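Long-range contact in probable conserved lipoprotein LpqN (PDB 6MNA), which takes part in cell envelope biogenesis, interacts with the mycolate transporters MmpL3 and MmpL11, and is a virulence factor needed for intracellular survival: residues A[102-107]-A[121-126]. Sequence-based numbering, arbitrary orientation.
Sequences APYGGI and IVAILS
Y104 and L125 form the apolar centre, their side chains lying alongside each other and pointing the same way. L125 CB sits over one ring face, a CH-pi contact 3.8 Å from the centroid of the Y104 ring, and L125 CD1 follows the rim at 3.6 Å from Y104 CE1. The ring reaches this place because its CG stands anti to the backbone N (chi1 -160°), while the small methyl of A123 fits at the ring edge. H77 also stacks on this ring. Further along the same face, I107 and I121 run side by side, I107 CG1 being 3.9 Å from I121 CB; I121 then meets helix 210-223. On the other face A102 and P103 pack on V122, P103 crossing it at about a right angle, and P103 CG also meets I124 CG1.

Between the two faces run the backbone bonds. I107 and I121 are an antiparallel hydrogen-bonded pair, with I107 N 2.8 Å from I121 O. At the non-hydrogen-bonded pair G106-V122, glycine, with no side chain, suits the close approach of G106 CA to I121 O, 3.2 Å. A123 N to G105 O completes the regular pattern. The type I turn A102-G105, whose last residue has a positive phi that suits glycine, uses G105 N for its own bond to A102 O, and A123 O takes Y104 N instead, Y104 N lying 38° out of the carbonyl plane of A123. These polar groups thus pair between two apolar faces, on one of which I121 touches the bound decanoyl-glucose, consistent with a lining for an acyl chain.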
loop_
_atom_site.group_PDB
_atom_site.type_symbol
_atom_site.label_atom_id
_atom_site.label_comp_id
_atom_site.label_asym_id
_atom_site.label_seq_id
_atom_site.Cartn_x
_atom_site.Cartn_y
_atom_site.Cartn_z
ATOM N N ALA A 102 5.757 7.248 -7.450
ATOM C CA ALA A 102 4.385 7.064 -6.957
ATOM C C ALA A 102 3.596 6.435 -8.095
ATOM O O ALA A 102 2.892 7.128 -8.835
ATOM C CB ALA A 102 3.767 8.381 -6.533
ATOM N N PRO A 103 3.749 5.132 -8.289
ATOM C CA PRO A 103 3.272 4.488 -9.516
ATOM C C PRO A 103 1.802 4.673 -9.810
ATOM O O PRO A 103 1.418 4.798 -10.980
ATOM C CB PRO A 103 3.618 3.019 -9.247
ATOM C CG PRO A 103 4.828 3.100 -8.423
ATOM C CD PRO A 103 4.578 4.220 -7.491
ATOM N N TYR A 104 0.964 4.672 -8.792
ATOM C CA TYR A 104 -0.468 4.914 -8.954
ATOM C C TYR A 104 -0.882 6.174 -8.225
ATOM O O TYR A 104 -2.021 6.312 -7.769
ATOM C CB TYR A 104 -1.269 3.714 -8.479
ATOM C CG TYR A 104 -2.671 3.601 -8.977
ATOM C CD1 TYR A 104 -2.942 3.237 -10.304
ATOM C CD2 TYR A 104 -3.741 3.834 -8.140
ATOM C CE1 TYR A 104 -4.224 3.088 -10.741
ATOM C CE2 TYR A 104 -5.050 3.693 -8.587
ATOM C CZ TYR A 104 -5.273 3.330 -9.886
ATOM O OH TYR A 104 -6.558 3.198 -10.326
ATOM N N GLY A 105 0.036 7.120 -8.149
ATOM C CA GLY A 105 -0.255 8.368 -7.496
ATOM C C GLY A 105 -0.030 8.209 -6.013
ATOM O O GLY A 105 0.442 7.183 -5.526
ATOM N N GLY A 106 -0.361 9.259 -5.291
ATOM C CA GLY A 106 -0.048 9.278 -3.873
ATOM C C GLY A 106 -0.419 10.618 -3.300
ATOM O O GLY A 106 -0.922 11.506 -3.992
ATOM N N ILE A 107 -0.169 10.756 -2.015
ATOM C CA ILE A 107 -0.379 12.022 -1.330
ATOM C C ILE A 107 0.836 12.340 -0.474
ATOM O O ILE A 107 1.572 11.452 -0.017
ATOM C CB ILE A 107 -1.659 12.040 -0.480
ATOM C CG1 ILE A 107 -1.638 10.922 0.562
ATOM C CG2 ILE A 107 -2.884 11.984 -1.353
ATOM C CD1 ILE A 107 -2.824 10.951 1.434
ATOM N N ILE A 121 2.019 8.907 1.532
ATOM C CA ILE A 121 1.339 7.645 1.299
ATOM C C ILE A 121 1.251 7.504 -0.221
ATOM O O ILE A 121 0.730 8.390 -0.902
ATOM C CB ILE A 121 -0.045 7.601 1.935
ATOM C CG1 ILE A 121 0.034 7.965 3.427
ATOM C CG2 ILE A 121 -0.648 6.222 1.714
ATOM C CD1 ILE A 121 -1.297 8.003 4.087
ATOM N N VAL A 122 1.843 6.446 -0.726
ATOM C CA VAL A 122 2.008 6.189 -2.141
ATOM C C VAL A 122 1.167 4.969 -2.481
ATOM O O VAL A 122 1.113 4.006 -1.720
ATOM C CB VAL A 122 3.500 5.968 -2.445
ATOM C CG1 VAL A 122 3.689 5.064 -3.608
ATOM C CG2 VAL A 122 4.193 7.343 -2.629
ATOM N N ALA A 123 0.561 4.984 -3.647
ATOM C CA ALA A 123 -0.231 3.856 -4.111
ATOM C C ALA A 123 0.449 3.145 -5.275
ATOM O O ALA A 123 1.129 3.771 -6.116
ATOM C CB ALA A 123 -1.627 4.325 -4.508
ATOM N N ILE A 124 0.290 1.831 -5.315
ATOM C CA ILE A 124 0.741 0.981 -6.400
ATOM C C ILE A 124 -0.409 0.054 -6.792
ATOM O O ILE A 124 -1.077 -0.505 -5.926
ATOM C CB ILE A 124 1.951 0.125 -6.016
ATOM C CG1 ILE A 124 3.052 0.968 -5.356
ATOM C CG2 ILE A 124 2.451 -0.620 -7.257
ATOM C CD1 ILE A 124 4.087 0.118 -4.669
ATOM N N LEU A 125 -0.659 -0.093 -8.083
ATOM C CA LEU A 125 -1.736 -0.985 -8.512
ATOM C C LEU A 125 -1.170 -1.946 -9.540
ATOM O O LEU A 125 -0.601 -1.523 -10.567
ATOM C CB LEU A 125 -2.906 -0.195 -9.103
ATOM C CG LEU A 125 -4.387 -0.592 -8.978
ATOM C CD1 LEU A 125 -5.184 -0.391 -10.260
ATOM C CD2 LEU A 125 -4.660 -1.952 -8.342
ATOM N N SER A 126 -1.322 -3.222 -9.268
ATOM C CA SER A 126 -0.828 -4.259 -10.146
ATOM C C SER A 126 -1.968 -5.155 -10.607
ATOM O O SER A 126 -2.924 -5.385 -9.867
ATOM C CB SER A 126 0.188 -5.114 -9.469
ATOM O OG SER A 126 1.240 -4.329 -8.985
#